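Local coordinates for protein B-agarase (Saccharophagus degradans, PDB 4BQ2) that probably hydrolyses agarose chains from their ends as an exo-acting family 50 beta-agarase, with a carbohydrate-binding-module-like domain joined to its catalytic domain, at residues M44-H49 against L171-A176; S175-K180 against G632-K637; Q85-V90 against G666-A671. All blocks are in the same frame, centred on the assembly; numbering follows the deposited sequence.

Interaction 1: M44-H49 against L171-A176; sequences MQSKQH and LSVQSA
Apolar contact between the two segments comes first from Met44, whose sulfur presses on one branch of Val173, SD lying 3.4 Å from CG2. The other branch, CG1, meets Ser46 CB at 3.6 Å, so the valine is straddled by the methionine and the serine. Ala176 CB extends this row, 3.8 Å from Ser46 CB. The contact belongs to the CBM-like domain, probably a beta sandwich as in many carbohydrate-binding modules: 44-49 takes in the end of strand 36-44 and most of the loop to strand 51-56, and it folds over the chain just past the end of strand 166-174. No direct hydrogen bond links the segments, and water does the polar joining. Water 1 donates to both Lys47 O (2.7 Å) and Ala176 O (2.8 Å). Water 2 donates to His49 O and to Val173 O, each at 3.0 Å, and accepts from Ala176 N at 3.2 Å, tying the loop to the strand end. A chi1 of 48° sets Ser46 OG between its own backbone N and carbonyl carbon; there the hydroxyl keeps close to Val173 CG1 while hydrogen-bonding to His178 O. Val173 O has a further partner in Thr52 OG1.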
loop_
_atom_site.group_PDB
_atom_site.type_symbol
_atom_site.label_atom_id
_atom_site.label_comp_id
_atom_site.label_asym_id
_atom_site.label_seq_id
_atom_site.Cartn_x
_atom_site.Cartn_y
_atom_site.Cartn_z
ATOM N N MET A 44 23.263 0.173 13.223
ATOM C CA MET A 44 22.041 -0.555 13.600
ATOM C C MET A 44 22.201 -2.025 13.285
ATOM O O MET A 44 22.678 -2.407 12.213
ATOM C CB MET A 44 20.795 0.037 12.881
ATOM C CG MET A 44 20.413 1.443 13.393
ATOM S SD MET A 44 19.495 2.471 12.220
ATOM C CE MET A 44 20.824 2.942 11.135
ATOM N N GLN A 45 21.820 -2.854 14.245
ATOM C CA GLN A 45 21.804 -4.286 14.084
ATOM C C GLN A 45 20.437 -4.664 13.487
ATOM O O GLN A 45 19.637 -5.401 14.091
ATOM C CB GLN A 45 22.085 -4.952 15.440
ATOM C CG GLN A 45 23.552 -4.815 15.896
ATOM C CD GLN A 45 23.924 -3.431 16.433
ATOM O OE1 GLN A 45 23.387 -2.959 17.457
ATOM N NE2 GLN A 45 24.847 -2.779 15.755
ATOM N N SER A 46 20.175 -4.140 12.283
ATOM C CA SER A 46 18.862 -4.248 11.661
ATOM C C SER A 46 18.753 -5.520 10.824
ATOM O O SER A 46 17.682 -5.826 10.321
ATOM C CB SER A 46 18.573 -2.974 10.819
ATOM O OG SER A 46 19.692 -2.658 9.988
ATOM N N LYS A 47 19.837 -6.262 10.635
ATOM C CA LYS A 47 19.636 -7.616 10.102
ATOM C C LYS A 47 18.951 -8.496 11.168
ATOM O O LYS A 47 17.956 -9.171 10.858
ATOM C CB LYS A 47 20.922 -8.264 9.579
ATOM C CG LYS A 47 20.666 -9.645 8.953
ATOM C CD LYS A 47 21.922 -10.227 8.329
ATOM C CE LYS A 47 21.613 -11.596 7.722
ATOM N NZ LYS A 47 22.398 -11.749 6.465
ATOM N N GLN A 48 19.451 -8.469 12.408
ATOM C CA GLN A 48 18.931 -9.384 13.460
ATOM C C GLN A 48 17.628 -8.889 14.092
ATOM O O GLN A 48 16.818 -9.689 14.544
ATOM C CB GLN A 48 19.960 -9.646 14.582
ATOM C CG GLN A 48 21.145 -10.529 14.185
ATOM C CD GLN A 48 20.715 -11.877 13.599
ATOM O OE1 GLN A 48 19.892 -12.607 14.189
ATOM N NE2 GLN A 48 21.256 -12.204 12.416
ATOM N N HIS A 49 17.436 -7.568 14.116
ATOM C CA HIS A 49 16.384 -6.927 14.900
ATOM C C HIS A 49 15.489 -6.067 13.997
ATOM O O HIS A 49 15.974 -5.312 13.140
ATOM C CB HIS A 49 16.997 -6.064 16.006
ATOM C CG HIS A 49 17.782 -6.856 17.015
ATOM N ND1 HIS A 49 19.153 -6.989 16.963
ATOM C CD2 HIS A 49 17.380 -7.548 18.107
ATOM C CE1 HIS A 49 19.568 -7.730 17.982
ATOM N NE2 HIS A 49 18.511 -8.078 18.693
ATOM N N LEU A 171 14.470 8.340 15.067
ATOM C CA LEU A 171 14.898 7.889 13.744
ATOM C C LEU A 171 15.086 6.378 13.782
ATOM O O LEU A 171 15.908 5.876 14.529
ATOM C CB LEU A 171 16.199 8.575 13.301
ATOM C CG LEU A 171 16.080 10.031 12.813
ATOM C CD1 LEU A 171 17.461 10.645 12.638
ATOM C CD2 LEU A 171 15.294 10.163 11.516
ATOM N N SER A 172 14.325 5.649 12.970
ATOM C CA SER A 172 14.369 4.198 13.035
ATOM C C SER A 172 14.505 3.528 11.678
ATOM O O SER A 172 14.047 4.053 10.663
ATOM C CB SER A 172 13.149 3.611 13.755
ATOM O OG SER A 172 11.896 4.040 13.182
ATOM N N VAL A 173 15.087 2.333 11.720
ATOM C CA VAL A 173 15.164 1.421 10.596
ATOM C C VAL A 173 14.359 0.163 10.941
ATOM O O VAL A 173 14.630 -0.477 11.968
ATOM C CB VAL A 173 16.632 1.097 10.314
ATOM C CG1 VAL A 173 16.786 -0.159 9.470
ATOM C CG2 VAL A 173 17.332 2.286 9.654
ATOM N N GLN A 174 13.404 -0.206 10.077
ATOM C CA GLN A 174 12.376 -1.218 10.389
ATOM C C GLN A 174 12.374 -2.374 9.388
ATOM O O GLN A 174 12.433 -2.139 8.173
ATOM C CB GLN A 174 11.001 -0.542 10.414
ATOM C CG GLN A 174 10.928 0.553 11.467
ATOM C CD GLN A 174 9.619 1.323 11.506
ATOM O OE1 GLN A 174 8.567 0.885 11.004
ATOM N NE2 GLN A 174 9.681 2.495 12.108
ATOM N N SER A 175 12.322 -3.618 9.889
ATOM C CA SER A 175 12.263 -4.806 9.058
ATOM C C SER A 175 13.237 -4.802 7.880
ATOM O O SER A 175 12.859 -5.103 6.752
ATOM C CB SER A 175 10.830 -5.031 8.542
ATOM O OG SER A 175 9.978 -5.355 9.641
ATOM N N ALA A 176 14.487 -4.434 8.142
ATOM C CA ALA A 176 15.543 -4.496 7.161
ATOM C C ALA A 176 16.026 -5.937 6.941
ATOM O O ALA A 176 15.748 -6.845 7.773
ATOM C CB ALA A 176 16.700 -3.603 7.607
HETATM O O HOH W 1 16.627 -9.413 8.563
HETATM O O HOH W 2 15.327 -3.258 11.018
#

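Interaction 2: S175-K180 against G632-K637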
loop_
_atom_site.group_PDB
_atom_site.type_symbol
_atom_site.label_atom_id
_atom_site.label_comp_id
_atom_site.label_asym_id
_atom_site.label_seq_id
_atom_site.Cartn_x
_atom_site.Cartn_y
_atom_site.Cartn_z
ATOM N N SER A 175 12.322 -3.618 9.889
ATOM C CA SER A 175 12.263 -4.806 9.058
ATOM C C SER A 175 13.237 -4.802 7.880
ATOM O O SER A 175 12.859 -5.103 6.752
ATOM C CB SER A 175 10.830 -5.031 8.542
ATOM O OG SER A 175 9.978 -5.355 9.641
ATOM N N ALA A 176 14.487 -4.434 8.142
ATOM C CA ALA A 176 15.543 -4.496 7.161
ATOM C C ALA A 176 16.026 -5.937 6.941
ATOM O O ALA A 176 15.748 -6.845 7.773
ATOM C CB ALA A 176 16.700 -3.603 7.607
ATOM N N MET A 177 16.727 -6.154 5.827
ATOM C CA MET A 177 17.386 -7.435 5.548
ATOM C C MET A 177 18.868 -7.360 5.792
ATOM O O MET A 177 19.546 -8.378 5.722
ATOM C CB MET A 177 17.146 -7.857 4.111
ATOM C CG MET A 177 15.668 -8.049 3.756
ATOM S SD MET A 177 14.959 -9.533 4.515
ATOM C CE MET A 177 14.033 -8.818 5.847
ATOM N N HIS A 178 19.363 -6.156 6.098
ATOM C CA HIS A 178 20.795 -5.909 6.278
ATOM C C HIS A 178 20.986 -4.947 7.436
ATOM O O HIS A 178 20.117 -4.101 7.696
ATOM C CB HIS A 178 21.380 -5.210 5.045
ATOM C CG HIS A 178 21.121 -5.912 3.753
ATOM N ND1 HIS A 178 21.690 -7.122 3.435
ATOM C CD2 HIS A 178 20.407 -5.535 2.667
ATOM C CE1 HIS A 178 21.321 -7.476 2.216
ATOM N NE2 HIS A 178 20.537 -6.532 1.730
ATOM N N ASP A 179 22.142 -5.023 8.080
ATOM C CA ASP A 179 22.583 -3.974 8.996
ATOM C C ASP A 179 22.749 -2.689 8.196
ATOM O O ASP A 179 23.299 -2.728 7.108
ATOM C CB ASP A 179 23.950 -4.339 9.604
ATOM C CG ASP A 179 23.849 -5.473 10.627
ATOM O OD1 ASP A 179 22.725 -5.757 11.095
ATOM O OD2 ASP A 179 24.899 -6.038 10.977
ATOM N N LYS A 180 22.243 -1.590 8.742
ATOM C CA LYS A 180 22.326 -0.255 8.162
ATOM C C LYS A 180 23.206 0.623 9.096
ATOM O O LYS A 180 23.138 0.518 10.317
ATOM C CB LYS A 180 20.924 0.394 8.031
ATOM C CG LYS A 180 19.908 -0.377 7.171
ATOM C CD LYS A 180 20.494 -0.740 5.810
ATOM C CE LYS A 180 19.536 -1.551 4.900
ATOM N NZ LYS A 180 18.292 -0.764 4.589
ATOM N N GLY A 632 11.916 -6.785 3.427
ATOM C CA GLY A 632 11.807 -8.221 3.208
ATOM C C GLY A 632 10.963 -8.826 4.298
ATOM O O GLY A 632 10.132 -8.138 4.942
ATOM N N LEU A 633 11.155 -10.125 4.482
ATOM C CA LEU A 633 10.388 -10.899 5.436
ATOM C C LEU A 633 11.300 -11.313 6.595
ATOM O O LEU A 633 11.950 -12.358 6.524
ATOM C CB LEU A 633 9.765 -12.126 4.739
ATOM C CG LEU A 633 8.897 -11.898 3.504
ATOM C CD1 LEU A 633 8.242 -13.256 3.152
ATOM C CD2 LEU A 633 7.834 -10.794 3.688
ATOM N N PRO A 634 11.348 -10.492 7.670
ATOM C CA PRO A 634 12.293 -10.783 8.770
ATOM C C PRO A 634 11.872 -12.043 9.530
ATOM O O PRO A 634 10.653 -12.302 9.703
ATOM C CB PRO A 634 12.171 -9.556 9.693
ATOM C CG PRO A 634 11.471 -8.496 8.864
ATOM C CD PRO A 634 10.568 -9.266 7.924
ATOM N N LYS A 635 12.870 -12.807 9.982
ATOM C CA LYS A 635 12.631 -14.049 10.772
ATOM C C LYS A 635 11.587 -13.890 11.878
ATOM O O LYS A 635 10.611 -14.632 11.916
ATOM C CB LYS A 635 13.945 -14.578 11.381
ATOM C CG LYS A 635 13.818 -15.956 12.023
ATOM C CD LYS A 635 15.164 -16.399 12.612
ATOM C CE LYS A 635 15.018 -17.640 13.488
ATOM N NZ LYS A 635 16.251 -18.481 13.444
ATOM N N GLN A 636 11.792 -12.919 12.771
ATOM C CA GLN A 636 10.972 -12.794 13.972
ATOM C C GLN A 636 9.538 -12.444 13.651
ATOM O O GLN A 636 8.605 -12.953 14.282
ATOM C CB GLN A 636 11.552 -11.761 14.951
ATOM C CG GLN A 636 12.890 -12.179 15.567
ATOM C CD GLN A 636 12.785 -13.460 16.388
ATOM O OE1 GLN A 636 13.594 -14.378 16.233
ATOM N NE2 GLN A 636 11.770 -13.536 17.248
ATOM N N LYS A 637 9.362 -11.591 12.649
ATOM C CA LYS A 637 8.042 -11.127 12.285
ATOM C C LYS A 637 7.209 -12.250 11.645
ATOM O O LYS A 637 5.985 -12.214 11.717
ATOM C CB LYS A 637 8.167 -9.924 11.343
ATOM C CG LYS A 637 8.784 -8.695 12.000
ATOM C CD LYS A 637 7.913 -8.217 13.156
ATOM C CE LYS A 637 6.879 -7.211 12.698
ATOM N NZ LYS A 637 7.197 -5.876 13.272
#
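Met177 CE lies over one face of the flat peptide joining Gly632 to Leu633, 3.4 Å from both Gly632 C and Leu633 N. At its other end the same side chain meets a second flat group within its own segment: CB sits over the centre of the His178 imidazole, 4.2 Å above the plane, and His82 also stacks with that ring. This is a contact between domains. The loop 175-180 joins two strands of the CBM-like domain, whereas 632-637 follows strand 624-627 of the catalytic domain, a position consistent with a strand-to-helix loop of the (beta/alpha)8 barrel expected in family 50. Bends at chi2 (-72°) and chi3 (103°) fold the methionine back along the glycine, where SD comes within 3.7 Å of Gly632 CA; with no side chain there, the sulfur can settle directly against the main chain. The terminal methyl then reaches the proline ring, Met177 CE standing 4.0 Å from Pro634 CG. Nearby, Lys180 NZ forms a salt bridge with Glu631 and His178 NE2 bonds to Asp682, adding polar ties between the domains. Ser175 has left-handed backbone angles and turns its side chain onto Pro634, with CB 3.5 Å and OG 3.6 Å from the ring carbon CG.

Interaction 3: Q85-V90 against G666-A671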
loop_
_atom_site.group_PDB
_atom_site.type_symbol
_atom_site.label_atom_id
_atom_site.label_comp_id
_atom_site.label_asym_id
_atom_site.label_seq_id
_atom_site.Cartn_x
_atom_site.Cartn_y
_atom_site.Cartn_z
ATOM N N GLN A 85 16.457 3.528 4.716
ATOM C CA GLN A 85 15.201 4.260 4.789
ATOM C C GLN A 85 14.949 4.545 6.278
ATOM O O GLN A 85 14.735 3.614 7.078
ATOM C CB GLN A 85 14.028 3.483 4.167
ATOM C CG GLN A 85 12.692 4.190 4.408
ATOM C CD GLN A 85 11.503 3.474 3.825
ATOM O OE1 GLN A 85 11.633 2.369 3.272
ATOM N NE2 GLN A 85 10.312 4.056 4.005
ATOM N N PHE A 86 15.023 5.824 6.652
ATOM C CA PHE A 86 14.712 6.251 7.995
ATOM C C PHE A 86 13.238 6.619 8.113
ATOM O O PHE A 86 12.675 7.321 7.226
ATOM C CB PHE A 86 15.543 7.508 8.360
ATOM C CG PHE A 86 16.709 7.229 9.238
ATOM C CD1 PHE A 86 16.689 6.143 10.149
ATOM C CD2 PHE A 86 17.822 8.065 9.216
ATOM C CE1 PHE A 86 17.765 5.915 11.006
ATOM C CE2 PHE A 86 18.898 7.840 10.056
ATOM C CZ PHE A 86 18.879 6.749 10.942
ATOM N N TYR A 87 12.631 6.176 9.215
ATOM C CA TYR A 87 11.341 6.664 9.646
ATOM C C TYR A 87 11.598 7.705 10.706
ATOM O O TYR A 87 12.304 7.421 11.672
ATOM C CB TYR A 87 10.507 5.519 10.214
ATOM C CG TYR A 87 10.043 4.551 9.136
ATOM C CD1 TYR A 87 10.834 3.479 8.766
ATOM C CD2 TYR A 87 8.826 4.736 8.494
ATOM C CE1 TYR A 87 10.423 2.575 7.768
ATOM C CE2 TYR A 87 8.396 3.855 7.496
ATOM C CZ TYR A 87 9.204 2.783 7.143
ATOM O OH TYR A 87 8.758 1.910 6.165
ATOM N N LEU A 88 11.083 8.924 10.497
ATOM C CA LEU A 88 11.206 9.975 11.475
ATOM C C LEU A 88 9.829 10.109 12.133
ATOM O O LEU A 88 8.858 10.424 11.446
ATOM C CB LEU A 88 11.640 11.292 10.800
ATOM C CG LEU A 88 11.444 12.520 11.699
ATOM C CD1 LEU A 88 12.510 12.538 12.795
ATOM C CD2 LEU A 88 11.441 13.831 10.875
ATOM N N ASP A 89 9.763 9.818 13.433
ATOM C CA ASP A 89 8.537 9.968 14.205
ATOM C C ASP A 89 8.812 11.024 15.249
ATOM O O ASP A 89 9.790 10.935 15.980
ATOM C CB ASP A 89 8.191 8.656 14.911
ATOM C CG ASP A 89 7.742 7.568 13.932
ATOM O OD1 ASP A 89 6.557 7.584 13.560
ATOM O OD2 ASP A 89 8.583 6.715 13.541
ATOM N N VAL A 90 7.940 12.025 15.303
ATOM C CA VAL A 90 8.089 13.118 16.237
ATOM C C VAL A 90 6.815 13.109 17.072
ATOM O O VAL A 90 5.716 13.147 16.526
ATOM C CB VAL A 90 8.275 14.464 15.496
ATOM C CG1 VAL A 90 8.382 15.618 16.478
ATOM C CG2 VAL A 90 9.526 14.419 14.616
ATOM N N GLY A 666 6.780 6.195 -2.396
ATOM C CA GLY A 666 5.899 5.103 -1.981
ATOM C C GLY A 666 6.171 4.681 -0.531
ATOM O O GLY A 666 6.757 5.434 0.233
ATOM N N LEU A 667 5.782 3.464 -0.152
ATOM C CA LEU A 667 5.960 2.995 1.241
ATOM C C LEU A 667 7.397 2.627 1.668
ATOM O O LEU A 667 7.805 2.790 2.822
ATOM C CB LEU A 667 4.968 1.836 1.540
ATOM C CG LEU A 667 3.517 2.356 1.532
ATOM C CD1 LEU A 667 2.478 1.243 1.513
ATOM C CD2 LEU A 667 3.259 3.310 2.714
ATOM N N ILE A 668 8.170 2.116 0.730
ATOM C CA ILE A 668 9.519 1.682 1.005
ATOM C C ILE A 668 10.398 2.393 -0.012
ATOM O O ILE A 668 10.013 2.524 -1.176
ATOM C CB ILE A 668 9.675 0.141 0.906
ATOM C CG1 ILE A 668 8.866 -0.565 2.026
ATOM C CG2 ILE A 668 11.167 -0.236 0.901
ATOM C CD1 ILE A 668 9.380 -0.355 3.475
ATOM N N HIS A 669 11.536 2.907 0.447
ATOM C CA HIS A 669 12.298 3.928 -0.310
ATOM C C HIS A 669 13.703 3.438 -0.683
ATOM O O HIS A 669 14.410 2.848 0.151
ATOM C CB HIS A 669 12.439 5.234 0.521
ATOM C CG HIS A 669 11.135 5.847 0.962
ATOM N ND1 HIS A 669 11.080 6.940 1.800
ATOM C CD2 HIS A 669 9.846 5.515 0.694
ATOM C CE1 HIS A 669 9.814 7.268 2.019
ATOM N NE2 HIS A 669 9.045 6.413 1.362
ATOM N N ALA A 670 14.105 3.729 -1.918
ATOM C CA ALA A 670 15.432 3.449 -2.432
ATOM C C ALA A 670 16.091 4.763 -2.822
ATOM O O ALA A 670 15.407 5.793 -2.969
ATOM C CB ALA A 670 15.348 2.532 -3.653
ATOM N N ALA A 671 17.401 4.706 -3.028
ATOM C CA ALA A 671 18.233 5.900 -3.278
ATOM C C ALA A 671 18.179 6.327 -4.727
ATOM O O ALA A 671 18.541 7.460 -5.044
ATOM C CB ALA A 671 19.672 5.620 -2.890
HETATM O O HOH W 3 6.351 2.221 5.090
#
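Gln85 reaches His669 with its side chain fully stretched: CG stands opposite the backbone N (chi1 173°), the chain continues straight, and the amide arrives flat on the imidazole. The two planes are 11° apart, and Gln85 NE2 sits 3.5 Å above the ring plane of His669, over its centre. Both ends of the amide are engaged with the loop. NE2 donates an almost straight bond to Leu667 O (3.0 Å), which lies in the amide plane, and also bonds to Ser101 OG. OE1 accepts from His669 N (2.9 Å), but that donor stands 70° out of the carbonyl plane. Here strand 84-92 of the CBM-like domain, at its Gln85 end, meets the loop between strand 648-652 and helix 673-688, consistent with a beta-to-alpha loop of the (beta/alpha)8 barrel expected for this family; a glycerol beside Leu667, probably from the crystallisation liquor, may mark a pocket. His669 NE2 donates a short, bent bond to Gly666 O (2.7 Å), close to the ring plane, which helps set the ring's rotation. Ile668 CD1 touches both Gln85 OE1 (3.5 Å) and Tyr87 OH (3.6 Å). Water 3, in the tyrosine ring plane, is hydrogen-bonded to Tyr87 OH and donates to Leu667 O.

Interaction 1 stays within the CBM-like domain, whereas interactions 2 and 3 join that domain to loops and a helix start of the catalytic domain. Interactions 1 and 3 are buried and reach neighbouring strands, 166-174 and 84-92, paired through a probable bond from Tyr87 N to Ser172 O. Interaction 2 is only partly buried; it shares Ser175 and Ala176 with interaction 1, its centre about 7 Å away, and so carries the end of strand 166-174 on to the domain boundary. Chemistry follows place: apolar side chains and bridging waters in interaction 1, methionine and proline packing without direct hydrogen bonds in interaction 2, and paired amide bonds, a stacked ring and one water in interaction 3.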